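Local coordinates for 455aa long hypothetical phospho-sugar mutase (Sulfolobus tokodaii, PDB 2F7L), which interconverts the 6-phosphates and 1-phosphates of glucosamine and galactosamine, a magnesium-dependent step in the synthesis of UDP-N-acetylglucosamine and UDP-N-acetylgalactosamine, at residues I168-S182 with A192-L206. Numbering follows the deposited sequence.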
# COMPACT_ATOMS: atom_id res chain seq x y z
N ILE A 168 16.41 -19.72 5.57
CA ILE A 168 14.96 -19.83 5.67
C ILE A 168 14.48 -21.18 5.15
O ILE A 168 13.56 -21.78 5.70
CB ILE A 168 14.27 -18.72 4.86
CG1 ILE A 168 14.71 -17.35 5.38
CG2 ILE A 168 12.75 -18.86 4.95
CD1 ILE A 168 14.36 -16.20 4.45
N LYS A 169 15.10 -21.64 4.07
CA LYS A 169 14.70 -22.90 3.46
C LYS A 169 14.84 -24.00 4.49
O LYS A 169 14.06 -24.96 4.52
CB LYS A 169 15.56 -23.20 2.23
CG LYS A 169 14.87 -24.11 1.23
CD LYS A 169 15.78 -24.56 0.11
CE LYS A 169 16.39 -23.40 -0.64
NZ LYS A 169 17.42 -23.84 -1.63
N LYS A 170 15.83 -23.85 5.36
CA LYS A 170 16.13 -24.82 6.40
C LYS A 170 15.00 -24.97 7.41
O LYS A 170 14.69 -26.08 7.83
CB LYS A 170 17.43 -24.42 7.11
CG LYS A 170 17.79 -25.21 8.36
CD LYS A 170 19.17 -24.76 8.90
CE LYS A 170 19.55 -25.42 10.24
NZ LYS A 170 19.56 -26.92 10.20
N LYS A 171 14.38 -23.85 7.78
CA LYS A 171 13.30 -23.85 8.76
C LYS A 171 12.05 -24.55 8.24
O LYS A 171 11.13 -24.83 9.01
CB LYS A 171 12.96 -22.41 9.14
CG LYS A 171 14.10 -21.66 9.80
CD LYS A 171 14.30 -22.07 11.25
CE LYS A 171 15.50 -21.37 11.85
NZ LYS A 171 15.58 -21.58 13.32
N ASN A 172 12.03 -24.83 6.95
CA ASN A 172 10.87 -25.45 6.30
C ASN A 172 9.58 -24.96 6.96
O ASN A 172 8.90 -25.70 7.66
CB ASN A 172 10.92 -26.97 6.42
CG ASN A 172 9.77 -27.63 5.69
OD1 ASN A 172 9.28 -27.10 4.68
ND2 ASN A 172 9.33 -28.79 6.19
N TYR A 173 9.23 -23.71 6.72
CA TYR A 173 8.06 -23.14 7.36
C TYR A 173 6.75 -23.64 6.75
O TYR A 173 6.71 -24.05 5.59
CB TYR A 173 8.11 -21.62 7.24
CG TYR A 173 9.03 -20.96 8.24
CD1 TYR A 173 8.91 -21.21 9.60
CD2 TYR A 173 9.99 -20.05 7.82
CE1 TYR A 173 9.73 -20.57 10.52
CE2 TYR A 173 10.83 -19.40 8.74
CZ TYR A 173 10.69 -19.67 10.09
OH TYR A 173 11.50 -19.03 10.99
N LYS A 174 5.69 -23.60 7.54
CA LYS A 174 4.37 -24.01 7.10
C LYS A 174 3.54 -22.71 7.03
O LYS A 174 3.07 -22.22 8.06
CB LYS A 174 3.77 -24.98 8.12
CG LYS A 174 2.70 -25.90 7.55
CD LYS A 174 1.86 -26.58 8.65
CE LYS A 174 0.64 -27.31 8.04
NZ LYS A 174 -0.40 -27.80 9.02
N VAL A 175 3.36 -22.15 5.84
CA VAL A 175 2.63 -20.88 5.70
C VAL A 175 1.30 -20.92 4.97
O VAL A 175 1.03 -21.83 4.19
CB VAL A 175 3.50 -19.80 4.96
CG1 VAL A 175 4.76 -19.49 5.75
CG2 VAL A 175 3.86 -20.26 3.56
N LEU A 176 0.45 -19.93 5.25
CA LEU A 176 -0.84 -19.81 4.55
C LEU A 176 -0.85 -18.45 3.84
O LEU A 176 -0.43 -17.44 4.41
CB LEU A 176 -2.03 -19.91 5.51
CG LEU A 176 -3.36 -19.52 4.85
CD1 LEU A 176 -4.56 -20.18 5.49
CD2 LEU A 176 -3.48 -18.02 4.95
N ILE A 177 -1.30 -18.45 2.59
CA ILE A 177 -1.35 -17.24 1.79
C ILE A 177 -2.76 -16.94 1.28
O ILE A 177 -3.41 -17.77 0.64
CB ILE A 177 -0.39 -17.36 0.61
CG1 ILE A 177 1.05 -17.49 1.12
CG2 ILE A 177 -0.52 -16.18 -0.30
CD1 ILE A 177 2.11 -17.70 0.04
N ASP A 178 -3.24 -15.73 1.59
CA ASP A 178 -4.57 -15.26 1.20
C ASP A 178 -4.41 -14.10 0.23
O ASP A 178 -4.38 -12.93 0.63
CB ASP A 178 -5.35 -14.81 2.44
CG ASP A 178 -6.82 -14.47 2.13
OD1 ASP A 178 -7.25 -14.59 0.97
OD2 ASP A 178 -7.54 -14.09 3.08
N PRO A 179 -4.27 -14.41 -1.08
CA PRO A 179 -4.11 -13.39 -2.11
C PRO A 179 -5.41 -12.71 -2.51
O PRO A 179 -5.43 -11.91 -3.45
CB PRO A 179 -3.49 -14.18 -3.25
CG PRO A 179 -4.13 -15.49 -3.10
CD PRO A 179 -4.05 -15.75 -1.64
N ALA A 180 -6.48 -13.04 -1.80
CA ALA A 180 -7.79 -12.44 -2.04
C ALA A 180 -8.33 -12.64 -3.45
O ALA A 180 -8.90 -11.74 -4.05
CB ALA A 180 -7.76 -10.94 -1.71
N ASN A 181 -8.18 -13.85 -3.97
CA ASN A 181 -8.67 -14.17 -5.30
C ASN A 181 -8.04 -13.33 -6.40
O ASN A 181 -8.55 -13.28 -7.53
CB ASN A 181 -10.18 -14.02 -5.31
CG ASN A 181 -10.85 -15.07 -4.49
OD1 ASN A 181 -11.66 -14.79 -3.61
ND2 ASN A 181 -10.51 -16.31 -4.77
N SER A 182 -6.92 -12.70 -6.07
CA SER A 182 -6.26 -11.87 -7.03
C SER A 182 -4.77 -12.12 -7.34
O SER A 182 -4.09 -13.00 -6.82
CB SER A 182 -6.46 -10.42 -6.64
OG SER A 182 -5.87 -9.56 -7.60
N ALA A 192 7.44 -18.09 -1.68
CA ALA A 192 7.38 -19.09 -0.61
C ALA A 192 8.08 -20.38 -1.04
O ALA A 192 8.88 -20.96 -0.28
CB ALA A 192 5.92 -19.40 -0.24
N ARG A 193 7.78 -20.83 -2.26
CA ARG A 193 8.37 -22.03 -2.82
C ARG A 193 9.90 -21.96 -2.85
O ARG A 193 10.58 -22.98 -2.65
CB ARG A 193 7.86 -22.25 -4.23
CG ARG A 193 7.77 -23.70 -4.61
CD ARG A 193 7.06 -23.83 -5.92
NE ARG A 193 7.73 -23.01 -6.93
CZ ARG A 193 7.48 -23.06 -8.23
NH1 ARG A 193 6.58 -23.90 -8.73
NH2 ARG A 193 8.14 -22.26 -9.05
N ALA A 194 10.44 -20.78 -3.10
CA ALA A 194 11.89 -20.64 -3.14
C ALA A 194 12.46 -20.76 -1.75
O ALA A 194 13.55 -21.29 -1.57
CB ALA A 194 12.30 -19.31 -3.76
N LEU A 195 11.73 -20.27 -0.75
CA LEU A 195 12.19 -20.36 0.63
C LEU A 195 11.75 -21.70 1.23
O LEU A 195 11.69 -21.88 2.44
CB LEU A 195 11.64 -19.17 1.43
CG LEU A 195 11.86 -17.88 0.63
CD1 LEU A 195 11.44 -16.65 1.42
CD2 LEU A 195 13.33 -17.77 0.25
N GLY A 196 11.47 -22.65 0.35
CA GLY A 196 11.05 -23.97 0.78
C GLY A 196 10.02 -24.09 1.91
O GLY A 196 10.32 -24.67 2.95
N CYS A 197 8.80 -23.59 1.71
CA CYS A 197 7.79 -23.71 2.75
C CYS A 197 6.73 -24.71 2.31
O CYS A 197 6.67 -25.08 1.14
CB CYS A 197 7.06 -22.37 2.98
SG CYS A 197 8.06 -20.87 2.97
N LYS A 198 5.90 -25.16 3.25
CA LYS A 198 4.78 -26.03 2.89
C LYS A 198 3.79 -24.89 2.65
O LYS A 198 3.59 -24.05 3.54
CB LYS A 198 4.35 -26.89 4.06
CG LYS A 198 3.53 -28.10 3.67
CD LYS A 198 3.06 -28.84 4.91
CE LYS A 198 2.55 -30.23 4.55
NZ LYS A 198 1.57 -30.17 3.46
N ILE A 199 3.20 -24.83 1.46
CA ILE A 199 2.30 -23.73 1.13
C ILE A 199 0.82 -24.07 1.03
O ILE A 199 0.44 -24.99 0.31
CB ILE A 199 2.71 -23.09 -0.19
CG1 ILE A 199 4.20 -22.76 -0.16
CG2 ILE A 199 1.90 -21.85 -0.46
CD1 ILE A 199 4.79 -22.52 -1.52
N TYR A 200 0.00 -23.33 1.77
CA TYR A 200 -1.44 -23.50 1.74
C TYR A 200 -2.00 -22.14 1.34
O TYR A 200 -1.66 -21.12 1.98
CB TYR A 200 -2.01 -23.84 3.12
CG TYR A 200 -1.49 -25.11 3.74
CD1 TYR A 200 -0.26 -25.13 4.39
CD2 TYR A 200 -2.25 -26.28 3.70
CE1 TYR A 200 0.21 -26.29 4.97
CE2 TYR A 200 -1.79 -27.45 4.28
CZ TYR A 200 -0.55 -27.44 4.91
OH TYR A 200 -0.08 -28.59 5.49
N THR A 201 -2.82 -22.08 0.31
CA THR A 201 -3.38 -20.79 -0.04
C THR A 201 -4.88 -20.89 -0.00
O THR A 201 -5.50 -21.90 -0.41
CB THR A 201 -2.95 -20.28 -1.46
OG1 THR A 201 -3.76 -20.91 -2.45
CG2 THR A 201 -1.49 -20.58 -1.73
N ILE A 202 -5.47 -19.83 0.54
CA ILE A 202 -6.91 -19.72 0.64
C ILE A 202 -7.17 -18.63 -0.39
O ILE A 202 -6.45 -17.63 -0.46
CB ILE A 202 -7.35 -19.34 2.10
CG1 ILE A 202 -8.86 -19.25 2.20
CG2 ILE A 202 -6.82 -17.99 2.50
CD1 ILE A 202 -9.55 -20.41 1.60
N ASN A 203 -8.15 -18.88 -1.24
CA ASN A 203 -8.51 -17.93 -2.29
C ASN A 203 -7.37 -17.66 -3.27
O ASN A 203 -7.17 -16.53 -3.70
CB ASN A 203 -9.00 -16.66 -1.62
CG ASN A 203 -10.11 -16.95 -0.64
OD1 ASN A 203 -11.06 -17.68 -0.98
ND2 ASN A 203 -9.99 -16.42 0.58
N GLY A 204 -6.64 -18.72 -3.61
CA GLY A 204 -5.51 -18.59 -4.52
C GLY A 204 -5.91 -18.58 -5.98
O GLY A 204 -5.08 -18.32 -6.85
N ASN A 205 -7.16 -18.90 -6.26
CA ASN A 205 -7.63 -18.87 -7.65
C ASN A 205 -8.03 -17.43 -7.99
O ASN A 205 -8.49 -16.68 -7.12
CB ASN A 205 -8.81 -19.82 -7.84
CG ASN A 205 -10.00 -19.47 -6.97
OD1 ASN A 205 -11.08 -19.21 -7.48
ND2 ASN A 205 -9.80 -19.45 -5.67
N LEU A 206 -7.85 -17.05 -9.25
CA LEU A 206 -8.19 -15.70 -9.70
C LEU A 206 -9.68 -15.54 -9.91
O LEU A 206 -10.29 -16.29 -10.67
CB LEU A 206 -7.46 -15.39 -11.00
CG LEU A 206 -5.93 -15.39 -10.88
CD1 LEU A 206 -5.32 -15.17 -12.25
CD2 LEU A 206 -5.48 -14.30 -9.90
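Lys174 crosses obliquely past the ring of Tyr200 on one face of two parallel strands, Lys174 CG lying 3.6 Å from Tyr200 CE1. With CG anti to the backbone N (chi1 -157°) and the chain extended from there, the Lys174 methylenes run past CE1 toward the hydroxyl end of the ring, while NZ continues to the carbonyl of Leu232. Lysine suits this partly exposed face, since its methylenes pack while its amine reaches a polar partner: Lys198 lies alongside Lys174, pointing the same way, and Lys198 NZ donates to Tyr200 OH (3.1 Å). At the edge of the Tyr200 ring, in its plane, lies Val175 O, which also accepts from Tyr200 N, one of five backbone bonds in a ladder running from Tyr173 O to Ile202 N.

On the opposite face, Val175, Ile177 and Ile199 form an apolar patch. Branched residues suit a strand there: Val175 CG2 packs on Cys197 CB at 3.9 Å, and Ile177 CD1 meets both Ile199 CG2 and the small Ala192, whose methyl lets its helix come close.

At the end of strand 174-178, Asp178 lies alongside Ile202, with Asp178 CB 3.5 Å from Ile202 CG2; OD1 takes Ala180 N in an Asx turn and a weak bond from Asn203 ND2, while OD2 pairs with Arg213. Past the strands, Asn181 ND2 donates almost straight to Asn205 O (3.1 Å, 174°), with that oxygen in its amide plane.

The unit is a beta-alpha-beta crossover through helix 188-194. Strand 198-201 edges the domain II sheet, strand 174-178 continues it to 236-239, and helix 223-231 packs against Leu176 and Ile202.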